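Side-chain contacts in transcriptional regulator, LacI family (Corynebacterium glutamicum, PDB 3H5T), which activates transcription of the inositol phosphate synthase gene in an inositol-dependent manner and regulates cell wall biogenesis by binding a palindromic promoter motif: residues F281-L284 against E285-S289; G291-A294 against P295-L298; C274-D277 against A278-F281. One frame throughout, in Å; residues are numbered along the deposited sequence.

Contact 1: residues F281-L284 against E285-S289; sequences FGVL and EYLKS
Val283 and Leu287 meet one turn apart on helix 277-289, where CG1 of Val283 lies 4.3 Å from CG of Leu287, a loose apolar contact. CB and CG of Leu287 also pass beside the carbonyl oxygen of Val283, which accepts a hydrogen bond from Leu287 N at 2.9 Å. Glu285 N reaches Phe281 O at 2.9 Å and Lys288 N reaches Leu284 O at 3.0 Å, the i to i+4 pattern of an alpha-helix, whereas the bond from Tyr286 N to Gly282 O is weak. Glu285, Tyr286 and Lys288 each bring only CB up to the preceding turn, touching Phe281 O, Gly282 O and Leu284 O respectively. The Glu285 chain, with CG anti to the backbone N (chi1 -168°), carries its carboxylate away to a salt bridge between OE1 and Arg252. At the far end Ser289 OG curls back on its own turn and donates to Tyr286 O at 2.6 Å, in the carbonyl plane on a lone pair; Ser289 N grips the same oxygen. The helix is the middle element of a beta-alpha-beta unit between strands 271-274 and 299-302. Val283 and Tyr286 face helix 252-265, meeting Ala259 and Lys260 with Leu263. Val283 and Leu284 also lie on Leu300 of strand 299-302, and Phe281 rests on Met308 and Ala309 of helix 307-311.

Contact 2: residues G291-A294 against P295-L298; sequences GKSA and PADL
The carboxylate of Asp297 is covered on one face by the aliphatic stem of Lys292. Lys292 CG sits over that face, 3.7 Å from Asp297 CG, and Lys292 CB lies over the same face, shifted toward OD2. The two side chains cross at about a right angle, so the lysine passes the carboxylate instead of running out beside it. This is contact through methylenes and not a salt bridge, because Lys292 NZ ends 6.3 Å from Asp297 OD1. At the edge of the group, Asp297 OD2 takes the backbone N-H of Ser293 at 2.7 Å, using the lone pair turned away from OD1; the N-H...O angle of 154° makes a fairly straight bond. A chi1 of -55° places Asp297 CG opposite its carbonyl carbon and beside its own N, which swings the carboxylate back over the 292-293 backbone. A return bond from Asp297 N to Ser293 O, 3.3 Å, is less sure in the model.

The second flat group is the peptide joining Ala294 to Pro295, which is cis and brings the two CA atoms to 3.0 Å. It leads directly into a type II' beta turn from Pro295 to Leu298, whose second residue, Ala296, has positive phi. Across the turn, Ala294 CB, just before it, meets O of Leu298, its last residue, while Ala296 CB only grazes Ser293 OG at 4.1 Å. This loop leads from helix 277-289 to strand 299-302. It packs on the C-terminal half of that helix: Ala294 lies on Leu284 and Leu287, and Lys292 and Leu298 both touch Leu287.

Contact 3: residues C274-D277 against A278-F281; sequences CTVD and ALAF
Cys274 SG packs against the first turn of the following helix, 3.7 Å from Leu279 CB and 4.0 Å from Ala280 CB. With SG opposite its own carbonyl carbon (chi1 -61°), the thiol lies over the backbone between those two residues. On a neighbouring patch, Val276 CG1 meets Ala278 CB at 3.5 Å and, more loosely, Leu279 CG. The chain here leaves strand 271-274 and enters helix 277-289, the first corner of a beta-alpha-beta unit in the periplasmic-binding-protein-like domain of the LacI family. Val276 holds the N-cap position, where its carbonyl oxygen receives weak bonds from Leu279 N at 2.9 Å and Ala280 N at 3.5 Å. One residue on, Phe281 N donates to Asp277 O at 3.0 Å, an i to i+4 bond. That same oxygen lies at the edge of the Phe281 ring, near its plane, with CD2 at 3.2 Å. Helix 252-265 covers one flank through Asn255, which touches Ala278 and Leu279. On the polar side, the Asp277 carboxylate is bound by residues outside the helix: OD1 bonds to Thr316 OG1, and OD2 takes the backbone N-H groups of Gly305 and Thr306, tying the helix start to the loop ahead of helix 307-311. Thr275 OG1 is hydrogen-bonded to Ser196 OG.

Along the chain the order is contact 3, contact 1, contact 2, following strand 271-274 into helix 277-289 and out through the loop to strand 299-302. Contacts 3 and 1 share Phe281 and have centres about 11 Å apart; Cys274 SG also lies near Val283 CG2. Contacts 1 and 2 touch, with centres about 9 Å apart. Contacts 2 and 3 do not touch, their nearest atoms being about 7 Å apart. Together they follow one beta-alpha-beta unit of the five-stranded sheet from the end of its first strand, along the helix, to the loop before its second strand, in the sugar-binding-type domain, distinct from the DNA-binding motif near the N-terminus.

Contact 1: residues F281-L284 against E285-S289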
ATOM      1  N   PHE A 281      -3.925 -14.911   0.111  1.00 25.35           N
ATOM      2  CA  PHE A 281      -4.500 -15.464  -1.110  1.00 27.32           C
ATOM      3  C   PHE A 281      -3.666 -16.597  -1.685  1.00 28.15           C
ATOM      4  O   PHE A 281      -4.192 -17.465  -2.383  1.00 29.87           O
ATOM      5  CB  PHE A 281      -4.715 -14.362  -2.152  1.00 25.40           C
ATOM      6  CG  PHE A 281      -5.958 -13.567  -1.912  1.00 24.80           C
ATOM      7  CD1 PHE A 281      -7.189 -14.052  -2.319  1.00 25.02           C
ATOM      8  CD2 PHE A 281      -5.912 -12.384  -1.185  1.00 25.74           C
ATOM      9  CE1 PHE A 281      -8.363 -13.376  -2.000  1.00 27.11           C
ATOM     10  CE2 PHE A 281      -7.076 -11.697  -0.860  1.00 26.32           C
ATOM     11  CZ  PHE A 281      -8.306 -12.196  -1.265  1.00 27.18           C
ATOM     12  N   GLY A 282      -2.371 -16.586  -1.389  1.00 27.40           N
ATOM     13  CA  GLY A 282      -1.504 -17.647  -1.856  1.00 26.63           C
ATOM     14  C   GLY A 282      -1.813 -18.881  -1.028  1.00 26.98           C
ATOM     15  O   GLY A 282      -1.638 -20.004  -1.484  1.00 27.59           O
ATOM     16  N   VAL A 283      -2.281 -18.656   0.195  1.00 27.11           N
ATOM     17  CA  VAL A 283      -2.642 -19.729   1.111  1.00 28.22           C
ATOM     18  C   VAL A 283      -3.991 -20.319   0.710  1.00 31.36           C
ATOM     19  O   VAL A 283      -4.241 -21.511   0.915  1.00 31.55           O
ATOM     20  CB  VAL A 283      -2.761 -19.227   2.569  1.00 25.37           C
ATOM     21  CG1 VAL A 283      -3.283 -20.336   3.452  1.00 24.30           C
ATOM     22  CG2 VAL A 283      -1.416 -18.745   3.072  1.00 24.53           C
ATOM     23  N   LEU A 284      -4.862 -19.480   0.150  1.00 32.82           N
ATOM     24  CA  LEU A 284      -6.187 -19.930  -0.280  1.00 33.55           C
ATOM     25  C   LEU A 284      -6.062 -20.673  -1.603  1.00 33.81           C
ATOM     26  O   LEU A 284      -6.702 -21.707  -1.809  1.00 34.13           O
ATOM     27  CB  LEU A 284      -7.137 -18.738  -0.422  1.00 32.59           C
ATOM     28  CG  LEU A 284      -7.477 -18.025   0.895  1.00 33.57           C
ATOM     29  CD1 LEU A 284      -8.216 -16.713   0.628  1.00 33.88           C
ATOM     30  CD2 LEU A 284      -8.307 -18.952   1.755  1.00 31.74           C
ATOM     31  N   GLU A 285      -5.228 -20.149  -2.493  1.00 33.78           N
ATOM     32  CA  GLU A 285      -5.017 -20.782  -3.779  1.00 35.00           C
ATOM     33  C   GLU A 285      -4.320 -22.114  -3.546  1.00 36.35           C
ATOM     34  O   GLU A 285      -4.469 -23.040  -4.342  1.00 37.43           O
ATOM     35  CB  GLU A 285      -4.163 -19.895  -4.684  1.00 37.92           C
ATOM     36  CG  GLU A 285      -4.135 -20.351  -6.139  1.00 41.82           C
ATOM     37  CD  GLU A 285      -3.336 -19.417  -7.032  1.00 44.81           C
ATOM     38  OE1 GLU A 285      -3.524 -18.181  -6.927  1.00 46.95           O
ATOM     39  OE2 GLU A 285      -2.527 -19.917  -7.844  1.00 45.61           O
ATOM     40  N   TYR A 286      -3.557 -22.217  -2.456  1.00 36.47           N
ATOM     41  CA  TYR A 286      -2.869 -23.472  -2.153  1.00 36.11           C
ATOM     42  C   TYR A 286      -3.820 -24.479  -1.520  1.00 34.92           C
ATOM     43  O   TYR A 286      -3.846 -25.637  -1.922  1.00 35.07           O
ATOM     44  CB  TYR A 286      -1.679 -23.283  -1.206  1.00 34.93           C
ATOM     45  CG  TYR A 286      -1.200 -24.623  -0.700  1.00 33.54           C
ATOM     46  CD1 TYR A 286      -0.639 -25.553  -1.575  1.00 33.89           C
ATOM     47  CD2 TYR A 286      -1.432 -25.019   0.618  1.00 33.74           C
ATOM     48  CE1 TYR A 286      -0.332 -26.847  -1.156  1.00 31.66           C
ATOM     49  CE2 TYR A 286      -1.127 -26.317   1.046  1.00 32.29           C
ATOM     50  CZ  TYR A 286      -0.582 -27.219   0.150  1.00 30.65           C
ATOM     51  OH  TYR A 286      -0.299 -28.498   0.550  1.00 31.39           O
ATOM     52  N   LEU A 287      -4.572 -24.049  -0.512  1.00 34.39           N
ATOM     53  CA  LEU A 287      -5.529 -24.941   0.135  1.00 34.43           C
ATOM     54  C   LEU A 287      -6.430 -25.534  -0.951  1.00 36.60           C
ATOM     55  O   LEU A 287      -6.715 -26.736  -0.963  1.00 36.72           O
ATOM     56  CB  LEU A 287      -6.387 -24.178   1.142  1.00 29.66           C
ATOM     57  CG  LEU A 287      -5.759 -23.742   2.465  1.00 29.35           C
ATOM     58  CD1 LEU A 287      -6.811 -23.015   3.302  1.00 26.50           C
ATOM     59  CD2 LEU A 287      -5.223 -24.949   3.218  1.00 28.16           C
ATOM     60  N   LYS A 288      -6.852 -24.673  -1.872  1.00 37.06           N
ATOM     61  CA  LYS A 288      -7.719 -25.063  -2.974  1.00 38.13           C
ATOM     62  C   LYS A 288      -7.138 -26.152  -3.881  1.00 38.59           C
ATOM     63  O   LYS A 288      -7.876 -26.978  -4.416  1.00 38.24           O
ATOM     64  CB  LYS A 288      -8.060 -23.828  -3.808  1.00 38.17           C
ATOM     65  CG  LYS A 288      -8.974 -24.100  -4.985  1.00 41.05           C
ATOM     66  CD  LYS A 288      -9.536 -22.805  -5.548  1.00 43.16           C
ATOM     67  CE  LYS A 288     -10.486 -23.080  -6.701  1.00 45.20           C
ATOM     68  NZ  LYS A 288     -10.904 -21.826  -7.393  1.00 46.80           N
ATOM     69  N   SER A 289      -5.820 -26.155  -4.054  1.00 39.00           N
ATOM     70  CA  SER A 289      -5.171 -27.141  -4.916  1.00 38.44           C
ATOM     71  C   SER A 289      -5.133 -28.533  -4.292  1.00 38.24           C
ATOM     72  O   SER A 289      -4.919 -29.524  -4.986  1.00 37.68           O
ATOM     73  CB  SER A 289      -3.744 -26.688  -5.272  1.00 37.83           C
ATOM     74  OG  SER A 289      -2.901 -26.611  -4.130  1.00 37.93           O
TER

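Contact 2: residues G291-A294 against P295-L298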
ATOM      1  N   GLY A 291      -7.740 -29.608  -2.254  1.00 42.00           N
ATOM      2  CA  GLY A 291      -9.098 -29.906  -1.827  1.00 42.87           C
ATOM      3  C   GLY A 291      -9.579 -29.280  -0.533  1.00 43.91           C
ATOM      4  O   GLY A 291     -10.762 -29.389  -0.198  1.00 44.36           O
ATOM      5  N   LYS A 292      -8.681 -28.627   0.198  1.00 43.74           N
ATOM      6  CA  LYS A 292      -9.049 -27.995   1.458  1.00 42.96           C
ATOM      7  C   LYS A 292      -9.493 -26.549   1.227  1.00 42.58           C
ATOM      8  O   LYS A 292      -9.398 -26.033   0.114  1.00 42.36           O
ATOM      9  CB  LYS A 292      -7.864 -28.029   2.425  1.00 44.12           C
ATOM     10  CG  LYS A 292      -7.272 -29.419   2.678  1.00 43.02           C
ATOM     11  CD  LYS A 292      -6.060 -29.322   3.602  1.00 44.80           C
ATOM     12  CE  LYS A 292      -5.392 -30.673   3.845  1.00 45.93           C
ATOM     13  NZ  LYS A 292      -4.776 -31.246   2.610  1.00 47.70           N
ATOM     14  N   SER A 293      -9.981 -25.903   2.282  1.00 41.28           N
ATOM     15  CA  SER A 293     -10.440 -24.521   2.201  1.00 39.35           C
ATOM     16  C   SER A 293     -10.288 -23.886   3.579  1.00 38.84           C
ATOM     17  O   SER A 293      -9.841 -24.548   4.511  1.00 39.86           O
ATOM     18  CB  SER A 293     -11.912 -24.474   1.768  1.00 39.95           C
ATOM     19  OG  SER A 293     -12.766 -24.986   2.779  1.00 38.98           O
ATOM     20  N   ALA A 294     -10.666 -22.615   3.709  1.00 37.85           N
ATOM     21  CA  ALA A 294     -10.558 -21.908   4.983  1.00 37.30           C
ATOM     22  C   ALA A 294     -11.865 -21.227   5.381  1.00 38.20           C
ATOM     23  O   ALA A 294     -12.541 -20.631   4.543  1.00 38.73           O
ATOM     24  CB  ALA A 294      -9.446 -20.875   4.906  1.00 37.67           C
ATOM     25  N   PRO A 295     -12.252 -21.316   6.666  1.00 38.55           N
ATOM     26  CA  PRO A 295     -11.571 -21.992   7.774  1.00 40.06           C
ATOM     27  C   PRO A 295     -11.570 -23.503   7.549  1.00 41.66           C
ATOM     28  O   PRO A 295     -10.773 -24.017   6.773  1.00 44.13           O
ATOM     29  CB  PRO A 295     -12.413 -21.601   8.989  1.00 40.69           C
ATOM     30  CG  PRO A 295     -13.097 -20.342   8.568  1.00 40.00           C
ATOM     31  CD  PRO A 295     -13.460 -20.631   7.150  1.00 39.08           C
ATOM     32  N   ALA A 296     -12.468 -24.207   8.229  1.00 42.29           N
ATOM     33  CA  ALA A 296     -12.585 -25.655   8.076  1.00 42.62           C
ATOM     34  C   ALA A 296     -11.256 -26.384   8.246  1.00 42.45           C
ATOM     35  O   ALA A 296     -11.016 -27.016   9.271  1.00 42.66           O
ATOM     36  CB  ALA A 296     -13.191 -25.984   6.711  1.00 41.02           C
ATOM     37  N   ASP A 297     -10.402 -26.296   7.233  1.00 42.83           N
ATOM     38  CA  ASP A 297      -9.096 -26.943   7.265  1.00 44.45           C
ATOM     39  C   ASP A 297      -7.998 -26.059   7.850  1.00 43.27           C
ATOM     40  O   ASP A 297      -7.023 -26.560   8.407  1.00 42.60           O
ATOM     41  CB  ASP A 297      -8.684 -27.363   5.853  1.00 46.33           C
ATOM     42  CG  ASP A 297      -9.714 -28.245   5.186  1.00 48.17           C
ATOM     43  OD1 ASP A 297      -9.931 -29.377   5.669  1.00 49.01           O
ATOM     44  OD2 ASP A 297     -10.312 -27.798   4.184  1.00 49.03           O
ATOM     45  N   LEU A 298      -8.155 -24.744   7.730  1.00 42.20           N
ATOM     46  CA  LEU A 298      -7.133 -23.829   8.228  1.00 40.47           C
ATOM     47  C   LEU A 298      -7.688 -22.416   8.446  1.00 38.95           C
ATOM     48  O   LEU A 298      -8.464 -21.913   7.635  1.00 37.76           O
ATOM     49  CB  LEU A 298      -5.980 -23.790   7.211  1.00 40.04           C
ATOM     50  CG  LEU A 298      -4.568 -23.304   7.560  1.00 40.91           C
ATOM     51  CD1 LEU A 298      -4.581 -21.831   7.883  1.00 39.53           C
ATOM     52  CD2 LEU A 298      -4.021 -24.124   8.722  1.00 40.05           C
TER

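Contact 3: residues C274-D277 against A278-F281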
ATOM      1  N   CYS A 274      -0.771 -13.997   8.084  1.00 24.34           N
ATOM      2  CA  CYS A 274      -0.013 -13.360   7.017  1.00 22.20           C
ATOM      3  C   CYS A 274       0.227 -11.884   7.287  1.00 20.73           C
ATOM      4  O   CYS A 274      -0.608 -11.198   7.867  1.00 22.28           O
ATOM      5  CB  CYS A 274      -0.751 -13.496   5.689  1.00 21.10           C
ATOM      6  SG  CYS A 274      -0.990 -15.172   5.171  1.00 27.13           S
ATOM      7  N   THR A 275       1.369 -11.404   6.825  1.00 19.92           N
ATOM      8  CA  THR A 275       1.768 -10.021   6.982  1.00 20.32           C
ATOM      9  C   THR A 275       1.111  -9.136   5.918  1.00 22.04           C
ATOM     10  O   THR A 275       1.043  -7.905   6.067  1.00 20.52           O
ATOM     11  CB  THR A 275       3.296  -9.915   6.871  1.00 20.35           C
ATOM     12  OG1 THR A 275       3.890 -10.404   8.082  1.00 21.93           O
ATOM     13  CG2 THR A 275       3.725  -8.492   6.631  1.00 23.25           C
ATOM     14  N   VAL A 276       0.618  -9.766   4.855  1.00 20.95           N
ATOM     15  CA  VAL A 276      -0.013  -9.033   3.764  1.00 23.94           C
ATOM     16  C   VAL A 276      -1.099  -9.888   3.083  1.00 24.59           C
ATOM     17  O   VAL A 276      -0.908 -11.088   2.904  1.00 25.10           O
ATOM     18  CB  VAL A 276       1.083  -8.593   2.746  1.00 24.53           C
ATOM     19  CG1 VAL A 276       0.847  -9.218   1.379  1.00 25.21           C
ATOM     20  CG2 VAL A 276       1.123  -7.092   2.667  1.00 24.40           C
ATOM     21  N   ASP A 277      -2.231  -9.276   2.718  1.00 24.87           N
ATOM     22  CA  ASP A 277      -3.335 -10.007   2.075  1.00 24.74           C
ATOM     23  C   ASP A 277      -2.885 -10.929   0.944  1.00 24.41           C
ATOM     24  O   ASP A 277      -3.396 -12.044   0.806  1.00 24.26           O
ATOM     25  CB  ASP A 277      -4.388  -9.051   1.500  1.00 26.22           C
ATOM     26  CG  ASP A 277      -5.298  -8.456   2.558  1.00 28.91           C
ATOM     27  OD1 ASP A 277      -5.229  -8.876   3.734  1.00 27.26           O
ATOM     28  OD2 ASP A 277      -6.096  -7.563   2.196  1.00 30.65           O
ATOM     29  N   ALA A 278      -1.947 -10.456   0.128  1.00 22.47           N
ATOM     30  CA  ALA A 278      -1.447 -11.242  -0.995  1.00 22.56           C
ATOM     31  C   ALA A 278      -1.053 -12.634  -0.540  1.00 23.51           C
ATOM     32  O   ALA A 278      -1.384 -13.625  -1.194  1.00 24.06           O
ATOM     33  CB  ALA A 278      -0.253 -10.551  -1.633  1.00 21.11           C
ATOM     34  N   LEU A 279      -0.342 -12.700   0.583  1.00 23.66           N
ATOM     35  CA  LEU A 279       0.108 -13.971   1.137  1.00 23.56           C
ATOM     36  C   LEU A 279      -1.069 -14.853   1.533  1.00 24.74           C
ATOM     37  O   LEU A 279      -1.027 -16.074   1.361  1.00 24.98           O
ATOM     38  CB  LEU A 279       1.009 -13.738   2.352  1.00 18.96           C
ATOM     39  CG  LEU A 279       2.433 -13.248   2.097  1.00 19.54           C
ATOM     40  CD1 LEU A 279       3.077 -12.919   3.425  1.00 18.03           C
ATOM     41  CD2 LEU A 279       3.243 -14.313   1.371  1.00 18.20           C
ATOM     42  N   ALA A 280      -2.112 -14.233   2.077  1.00 24.16           N
ATOM     43  CA  ALA A 280      -3.297 -14.982   2.473  1.00 25.96           C
ATOM     44  C   ALA A 280      -3.922 -15.623   1.233  1.00 25.29           C
ATOM     45  O   ALA A 280      -4.387 -16.750   1.291  1.00 26.67           O
ATOM     46  CB  ALA A 280      -4.312 -14.058   3.166  1.00 25.26           C
ATOM     47  N   PHE A 281      -3.925 -14.911   0.111  1.00 25.35           N
ATOM     48  CA  PHE A 281      -4.500 -15.464  -1.110  1.00 27.32           C
ATOM     49  C   PHE A 281      -3.666 -16.597  -1.685  1.00 28.15           C
ATOM     50  O   PHE A 281      -4.192 -17.465  -2.383  1.00 29.87           O
ATOM     51  CB  PHE A 281      -4.715 -14.362  -2.152  1.00 25.40           C
ATOM     52  CG  PHE A 281      -5.958 -13.567  -1.912  1.00 24.80           C
ATOM     53  CD1 PHE A 281      -7.189 -14.052  -2.319  1.00 25.02           C
ATOM     54  CD2 PHE A 281      -5.912 -12.384  -1.185  1.00 25.74           C
ATOM     55  CE1 PHE A 281      -8.363 -13.376  -2.000  1.00 27.11           C
ATOM     56  CE2 PHE A 281      -7.076 -11.697  -0.860  1.00 26.32           C
ATOM     57  CZ  PHE A 281      -8.306 -12.196  -1.265  1.00 27.18           C
TER